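Local coordinates for ribonuclease P protein component 3 (Thermococcus kodakarensis KOD1, PDB 3WYZ) that probably serves as a protein subunit of ribonuclease P, the RNA-based enzyme that cleaves the 5' ends of precursor tRNAs to give mature tRNA, at residues E33-D44 against Y62-K73. Sequence-based numbering, arbitrary orientation.
Sequences EVVFTKKLVLED and YGKVALLLVTRK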
ATOM      1  N   GLU A  33     -15.217   2.019   0.253  1.00 49.47           N
ATOM      2  CA  GLU A  33     -14.642   1.027   1.154  1.00 48.39           C
ATOM      3  C   GLU A  33     -13.370   1.592   1.757  1.00 47.07           C
ATOM      4  O   GLU A  33     -12.608   2.282   1.077  1.00 46.31           O
ATOM      5  CB  GLU A  33     -14.306  -0.264   0.409  1.00 52.08           C
ATOM      6  CG  GLU A  33     -15.460  -0.866  -0.374  1.00 55.07           C
ATOM      7  CD  GLU A  33     -15.124  -2.232  -0.957  1.00 57.39           C
ATOM      8  OE1 GLU A  33     -14.687  -3.116  -0.183  1.00 57.75           O
ATOM      9  OE2 GLU A  33     -15.306  -2.420  -2.186  1.00 55.20           O
ATOM     10  N   VAL A  34     -13.139   1.296   3.030  1.00 45.59           N
ATOM     11  CA  VAL A  34     -11.928   1.738   3.712  1.00 47.09           C
ATOM     12  C   VAL A  34     -11.296   0.557   4.442  1.00 46.59           C
ATOM     13  O   VAL A  34     -11.926  -0.062   5.297  1.00 50.04           O
ATOM     14  CB  VAL A  34     -12.208   2.887   4.706  1.00 47.40           C
ATOM     15  CG1 VAL A  34     -10.913   3.377   5.335  1.00 47.85           C
ATOM     16  CG2 VAL A  34     -12.910   4.042   4.007  1.00 48.15           C
ATOM     17  N   VAL A  35     -10.054   0.247   4.081  1.00 42.75           N
ATOM     18  CA  VAL A  35      -9.298  -0.820   4.718  1.00 42.74           C
ATOM     19  C   VAL A  35      -8.483  -0.249   5.884  1.00 41.86           C
ATOM     20  O   VAL A  35      -7.712   0.683   5.700  1.00 40.80           O
ATOM     21  CB  VAL A  35      -8.355  -1.493   3.702  1.00 43.39           C
ATOM     22  CG1 VAL A  35      -7.531  -2.592   4.366  1.00 44.39           C
ATOM     23  CG2 VAL A  35      -9.146  -2.045   2.517  1.00 42.82           C
ATOM     24  N   PHE A  36      -8.675  -0.799   7.081  1.00 41.91           N
ATOM     25  CA  PHE A  36      -7.878  -0.416   8.239  1.00 42.23           C
ATOM     26  C   PHE A  36      -6.603  -1.253   8.301  1.00 41.95           C
ATOM     27  O   PHE A  36      -6.656  -2.480   8.308  1.00 43.72           O
ATOM     28  CB  PHE A  36      -8.669  -0.583   9.537  1.00 44.14           C
ATOM     29  CG  PHE A  36      -7.905  -0.156  10.762  1.00 44.62           C
ATOM     30  CD1 PHE A  36      -7.078  -1.054  11.431  1.00 45.44           C
ATOM     31  CD2 PHE A  36      -8.003   1.141  11.235  1.00 44.69           C
ATOM     32  CE1 PHE A  36      -6.365  -0.662  12.552  1.00 45.89           C
ATOM     33  CE2 PHE A  36      -7.297   1.540  12.355  1.00 45.85           C
ATOM     34  CZ  PHE A  36      -6.477   0.636  13.015  1.00 44.66           C
ATOM     35  N   THR A  37      -5.458  -0.582   8.350  1.00 41.21           N
ATOM     36  CA  THR A  37      -4.167  -1.254   8.362  1.00 42.15           C
ATOM     37  C   THR A  37      -3.562  -1.260   9.768  1.00 44.59           C
ATOM     38  O   THR A  37      -3.412  -0.210  10.396  1.00 42.69           O
ATOM     39  CB  THR A  37      -3.192  -0.567   7.388  1.00 41.69           C
ATOM     40  OG1 THR A  37      -3.722  -0.634   6.054  1.00 40.38           O
ATOM     41  CG2 THR A  37      -1.826  -1.238   7.428  1.00 41.56           C
ATOM     42  N   LYS A  38      -3.242  -2.452  10.263  1.00 48.34           N
ATOM     43  CA  LYS A  38      -2.529  -2.594  11.525  1.00 53.11           C
ATOM     44  C   LYS A  38      -1.034  -2.640  11.227  1.00 51.84           C
ATOM     45  O   LYS A  38      -0.557  -3.541  10.539  1.00 51.75           O
ATOM     46  CB  LYS A  38      -2.959  -3.870  12.250  1.00 56.79           C
ATOM     47  CG  LYS A  38      -2.296  -4.070  13.606  1.00 59.61           C
ATOM     48  CD  LYS A  38      -2.363  -5.523  14.052  1.00 62.28           C
ATOM     49  CE  LYS A  38      -1.761  -5.714  15.438  1.00 64.23           C
ATOM     50  NZ  LYS A  38      -0.305  -5.412  15.493  1.00 67.61           N
ATOM     51  N   LYS A  39      -0.304  -1.660  11.742  1.00 54.12           N
ATOM     52  CA  LYS A  39       1.137  -1.590  11.560  1.00 57.64           C
ATOM     53  C   LYS A  39       1.803  -2.578  12.514  1.00 59.98           C
ATOM     54  O   LYS A  39       1.489  -2.604  13.706  1.00 63.37           O
ATOM     55  CB  LYS A  39       1.621  -0.163  11.812  1.00 59.33           C
ATOM     56  CG  LYS A  39       3.019   0.128  11.295  1.00 63.03           C
ATOM     57  CD  LYS A  39       3.243   1.626  11.152  1.00 64.65           C
ATOM     58  CE  LYS A  39       4.667   1.941  10.731  1.00 66.58           C
ATOM     59  NZ  LYS A  39       4.851   3.385  10.421  1.00 68.66           N
ATOM     60  N   LEU A  40       2.708  -3.396  11.984  1.00 61.51           N
ATOM     61  CA  LEU A  40       3.303  -4.490  12.749  1.00 62.20           C
ATOM     62  C   LEU A  40       4.825  -4.557  12.597  1.00 62.45           C
ATOM     63  O   LEU A  40       5.336  -4.920  11.538  1.00 58.26           O
ATOM     64  CB  LEU A  40       2.675  -5.810  12.312  1.00 64.56           C
ATOM     65  CG  LEU A  40       3.144  -7.080  13.018  1.00 66.44           C
ATOM     66  CD1 LEU A  40       3.111  -6.910  14.534  1.00 69.32           C
ATOM     67  CD2 LEU A  40       2.291  -8.263  12.585  1.00 67.66           C
ATOM     68  N   VAL A  41       5.531  -4.222  13.678  1.00 66.53           N
ATOM     69  CA  VAL A  41       6.995  -4.215  13.707  1.00 68.49           C
ATOM     70  C   VAL A  41       7.506  -5.524  14.298  1.00 70.67           C
ATOM     71  O   VAL A  41       7.146  -5.878  15.422  1.00 75.25           O
ATOM     72  CB  VAL A  41       7.532  -3.042  14.546  1.00 70.50           C
ATOM     73  CG1 VAL A  41       9.029  -2.867  14.319  1.00 70.22           C
ATOM     74  CG2 VAL A  41       6.775  -1.755  14.219  1.00 70.61           C
ATOM     75  N   LEU A  42       8.346  -6.231  13.543  1.00 72.18           N
ATOM     76  CA  LEU A  42       8.791  -7.574  13.916  1.00 75.78           C
ATOM     77  C   LEU A  42      10.310  -7.751  13.855  1.00 79.99           C
ATOM     78  O   LEU A  42      10.937  -7.443  12.843  1.00 78.36           O
ATOM     79  CB  LEU A  42       8.122  -8.609  13.007  1.00 74.80           C
ATOM     80  CG  LEU A  42       6.926  -9.403  13.547  1.00 76.05           C
ATOM     81  CD1 LEU A  42       5.961  -8.545  14.352  1.00 74.72           C
ATOM     82  CD2 LEU A  42       6.206 -10.101  12.399  1.00 77.68           C
ATOM     83  N   GLU A  43      10.882  -8.250  14.949  1.00 85.89           N
ATOM     84  CA  GLU A  43      12.277  -8.698  14.990  1.00 92.30           C
ATOM     85  C   GLU A  43      12.481  -9.660  16.182  1.00 95.94           C
ATOM     86  O   GLU A  43      13.042  -9.277  17.211  1.00 96.26           O
ATOM     87  CB  GLU A  43      13.250  -7.513  15.052  1.00 92.65           C
ATOM     88  CG  GLU A  43      12.879  -6.409  16.032  1.00 95.41           C
ATOM     89  CD  GLU A  43      14.021  -5.433  16.277  1.00 98.12           C
ATOM     90  OE1 GLU A  43      15.002  -5.436  15.500  1.00 97.86           O
ATOM     91  OE2 GLU A  43      13.938  -4.664  17.255  1.00101.31           O
ATOM     92  N   ASP A  44      12.022 -10.908  16.055  1.00 96.82           N
ATOM     93  CA  ASP A  44      11.411 -11.431  14.825  1.00 97.90           C
ATOM     94  C   ASP A  44       9.985 -11.982  15.037  1.00 98.85           C
ATOM     95  O   ASP A  44       9.065 -11.185  15.224  1.00 98.66           O
ATOM     96  CB  ASP A  44      12.366 -12.393  14.080  1.00101.16           C
ATOM     97  CG  ASP A  44      13.440 -13.006  14.986  1.00102.40           C
ATOM     98  OD1 ASP A  44      13.315 -12.933  16.230  1.00100.84           O
ATOM     99  OD2 ASP A  44      14.416 -13.566  14.442  1.00104.13           O
ATOM    100  N   TYR A  62     -13.620  -2.850  12.265  1.00 58.59           N
ATOM    101  CA  TYR A  62     -13.477  -2.118  10.998  1.00 56.66           C
ATOM    102  C   TYR A  62     -14.007  -2.837   9.756  1.00 55.18           C
ATOM    103  O   TYR A  62     -14.290  -2.186   8.751  1.00 57.65           O
ATOM    104  CB  TYR A  62     -12.012  -1.776  10.762  1.00 55.68           C
ATOM    105  CG  TYR A  62     -11.388  -0.971  11.869  1.00 55.63           C
ATOM    106  CD1 TYR A  62     -11.613   0.395  11.974  1.00 56.55           C
ATOM    107  CD2 TYR A  62     -10.563  -1.578  12.809  1.00 55.80           C
ATOM    108  CE1 TYR A  62     -11.038   1.134  12.990  1.00 57.88           C
ATOM    109  CE2 TYR A  62      -9.979  -0.851  13.823  1.00 55.98           C
ATOM    110  CZ  TYR A  62     -10.215   0.502  13.910  1.00 57.68           C
ATOM    111  OH  TYR A  62      -9.623   1.217  14.924  1.00 57.90           O
ATOM    112  N   GLY A  63     -14.114  -4.161   9.812  1.00 56.46           N
ATOM    113  CA  GLY A  63     -14.579  -4.957   8.674  1.00 57.12           C
ATOM    114  C   GLY A  63     -13.425  -5.485   7.842  1.00 57.03           C
ATOM    115  O   GLY A  63     -13.047  -6.651   7.966  1.00 60.58           O
ATOM    116  N   LYS A  64     -12.877  -4.624   6.985  1.00 53.25           N
ATOM    117  CA  LYS A  64     -11.724  -4.970   6.152  1.00 51.85           C
ATOM    118  C   LYS A  64     -10.438  -4.573   6.867  1.00 48.00           C
ATOM    119  O   LYS A  64     -10.296  -3.435   7.320  1.00 47.91           O
ATOM    120  CB  LYS A  64     -11.806  -4.262   4.800  1.00 53.59           C
ATOM    121  CG  LYS A  64     -13.012  -4.660   3.960  1.00 57.78           C
ATOM    122  CD  LYS A  64     -12.837  -6.058   3.401  1.00 61.35           C
ATOM    123  CE  LYS A  64     -13.976  -6.477   2.480  1.00 63.50           C
ATOM    124  NZ  LYS A  64     -13.943  -7.919   2.084  1.00 65.29           N
ATOM    125  N   VAL A  65      -9.503  -5.509   6.963  1.00 43.69           N
ATOM    126  CA  VAL A  65      -8.268  -5.291   7.701  1.00 44.41           C
ATOM    127  C   VAL A  65      -7.056  -5.694   6.867  1.00 43.76           C
ATOM    128  O   VAL A  65      -7.048  -6.755   6.233  1.00 43.41           O
ATOM    129  CB  VAL A  65      -8.266  -6.067   9.046  1.00 45.21           C
ATOM    130  CG1 VAL A  65      -6.937  -5.901   9.771  1.00 46.51           C
ATOM    131  CG2 VAL A  65      -9.399  -5.584   9.942  1.00 44.67           C
ATOM    132  N   ALA A  66      -6.038  -4.833   6.868  1.00 44.53           N
ATOM    133  CA  ALA A  66      -4.743  -5.156   6.266  1.00 44.79           C
ATOM    134  C   ALA A  66      -3.671  -5.227   7.344  1.00 46.09           C
ATOM    135  O   ALA A  66      -3.778  -4.585   8.388  1.00 48.70           O
ATOM    136  CB  ALA A  66      -4.373  -4.125   5.228  1.00 43.68           C
ATOM    137  N   LEU A  67      -2.640  -6.016   7.083  1.00 48.42           N
ATOM    138  CA  LEU A  67      -1.526  -6.162   8.000  1.00 51.35           C
ATOM    139  C   LEU A  67      -0.253  -5.641   7.338  1.00 51.96           C
ATOM    140  O   LEU A  67       0.208  -6.206   6.341  1.00 58.56           O
ATOM    141  CB  LEU A  67      -1.371  -7.632   8.376  1.00 54.08           C
ATOM    142  CG  LEU A  67      -0.435  -7.960   9.536  1.00 57.75           C
ATOM    143  CD1 LEU A  67      -0.979  -7.404  10.847  1.00 58.37           C
ATOM    144  CD2 LEU A  67      -0.249  -9.468   9.619  1.00 59.06           C
ATOM    145  N   LEU A  68       0.307  -4.567   7.885  1.00 49.53           N
ATOM    146  CA  LEU A  68       1.522  -3.968   7.332  1.00 49.77           C
ATOM    147  C   LEU A  68       2.756  -4.427   8.102  1.00 49.46           C
ATOM    148  O   LEU A  68       2.955  -4.044   9.257  1.00 47.68           O
ATOM    149  CB  LEU A  68       1.428  -2.440   7.345  1.00 48.35           C
ATOM    150  CG  LEU A  68       2.688  -1.686   6.898  1.00 50.16           C
ATOM    151  CD1 LEU A  68       2.963  -1.910   5.421  1.00 51.13           C
ATOM    152  CD2 LEU A  68       2.556  -0.205   7.206  1.00 50.27           C
ATOM    153  N   LEU A  69       3.583  -5.234   7.445  1.00 50.32           N
ATOM    154  CA  LEU A  69       4.810  -5.740   8.045  1.00 53.39           C
ATOM    155  C   LEU A  69       5.964  -4.784   7.781  1.00 55.25           C
ATOM    156  O   LEU A  69       6.293  -4.501   6.626  1.00 50.57           O
ATOM    157  CB  LEU A  69       5.162  -7.120   7.481  1.00 53.81           C
ATOM    158  CG  LEU A  69       4.111  -8.223   7.589  1.00 55.35           C
ATOM    159  CD1 LEU A  69       4.694  -9.529   7.062  1.00 56.85           C
ATOM    160  CD2 LEU A  69       3.605  -8.386   9.018  1.00 57.44           C
ATOM    161  N   VAL A  70       6.568  -4.284   8.856  1.00 59.51           N
ATOM    162  CA  VAL A  70       7.811  -3.524   8.760  1.00 63.24           C
ATOM    163  C   VAL A  70       8.904  -4.329   9.473  1.00 65.03           C
ATOM    164  O   VAL A  70       8.792  -4.643  10.659  1.00 63.32           O
ATOM    165  CB  VAL A  70       7.662  -2.089   9.321  1.00 64.88           C
ATOM    166  CG1 VAL A  70       6.388  -1.439   8.794  1.00 65.08           C
ATOM    167  CG2 VAL A  70       7.649  -2.067  10.837  1.00 66.67           C
ATOM    168  N   THR A  71       9.940  -4.698   8.727  1.00 68.67           N
ATOM    169  CA  THR A  71      11.000  -5.559   9.248  1.00 72.02           C
ATOM    170  C   THR A  71      12.212  -5.571   8.317  1.00 71.47           C
ATOM    171  O   THR A  71      12.129  -5.145   7.164  1.00 69.07           O
ATOM    172  CB  THR A  71      10.502  -7.009   9.459  1.00 74.41           C
ATOM    173  OG1 THR A  71      11.568  -7.819   9.968  1.00 81.28           O
ATOM    174  CG2 THR A  71       9.995  -7.622   8.157  1.00 74.18           C
ATOM    175  N   ARG A  72      13.336  -6.055   8.840  1.00 74.96           N
ATOM    176  CA  ARG A  72      14.563  -6.201   8.061  1.00 77.85           C
ATOM    177  C   ARG A  72      14.986  -7.668   8.005  1.00 77.68           C
ATOM    178  O   ARG A  72      16.177  -7.978   7.995  1.00 81.73           O
ATOM    179  CB  ARG A  72      15.686  -5.344   8.664  1.00 81.85           C
ATOM    180  CG  ARG A  72      15.413  -3.846   8.677  1.00 86.20           C
ATOM    181  CD  ARG A  72      15.131  -3.306   7.280  1.00 88.89           C
ATOM    182  NE  ARG A  72      15.509  -1.901   7.139  1.00 90.89           N
ATOM    183  CZ  ARG A  72      16.746  -1.464   6.909  1.00 93.24           C
ATOM    184  NH1 ARG A  72      17.764  -2.315   6.797  1.00 94.02           N
ATOM    185  NH2 ARG A  72      16.969  -0.160   6.796  1.00 94.03           N
ATOM    186  N   LYS A  73      14.005  -8.567   7.960  1.00 76.29           N
ATOM    187  CA  LYS A  73      14.267 -10.001   7.896  1.00 78.28           C
ATOM    188  C   LYS A  73      13.331 -10.655   6.885  1.00 77.16           C
ATOM    189  O   LYS A  73      12.162 -10.888   7.189  1.00 79.46           O
ATOM    190  CB  LYS A  73      14.097 -10.636   9.277  1.00 81.11           C
ATOM    191  CG  LYS A  73      15.146 -10.188  10.284  1.00 83.99           C
ATOM    192  CD  LYS A  73      14.875 -10.738  11.673  1.00 87.41           C
ATOM    193  CE  LYS A  73      15.852 -10.158  12.684  1.00 89.68           C
ATOM    194  NZ  LYS A  73      15.693 -10.763  14.034  1.00 90.81           N
TER
HETATM  195  O   HOH W   1      13.270  -6.382  11.727  1.00 49.19           O
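Phe36 and Tyr62 lie face on face in an offset stack, ring centroids 3.8 Å apart and planes only 6° from parallel. Phe36 carries its ring anti to the backbone N (chi1 -178°), which brings CD2 over the centre of the tyrosine ring while its CB makes a CH-pi contact with the same face. A serine in place of Tyr62 would probably leave the Phe36 face now covered by the tyrosine ring without its stacking partner and let the phenylalanine ring shift.

From the stack onward the two strands run parallel, and backbone hydrogen bonds alternate from Phe36 N to Lys64 O as far as Val70 N to Leu40 O, the latter nearly straight at 175°. Packing is tight along the face of Val35, Thr37 and Ala66: the methyl of Ala66 meets Val35 CG1, and Thr37 CG2 presses on Leu68 CB at 3.5 Å. On the other face, Leu40 CD2 reaches both Leu67 CD1 and Leu69 CD2, each at 3.8 Å.

Toward the C-terminal ends the contact loosens. Val41 CG2 still meets Val70 CG2 at 3.5 Å, though Val41 is exposed, but Leu42 N reaches Val70 O in a weak bond and a water joins Leu42 O to Arg72 N. Past a cis peptide, poorly ordered Asp44 forms a salt bridge, OD2 to Lys73 NZ at 3.1 Å, whose hydrogen bond is weak.

Helix 48-62 links the strands in a beta-alpha-beta crossover of the TIM-barrel-like fold; its Leu58 touches Phe36 and Val65. Strand 14-18 flanks 33-41, where Asp17 binds the Thr37 hydroxyl, and strand 88-92 flanks 65-70, its Tyr90 touching Ala66 and Leu68.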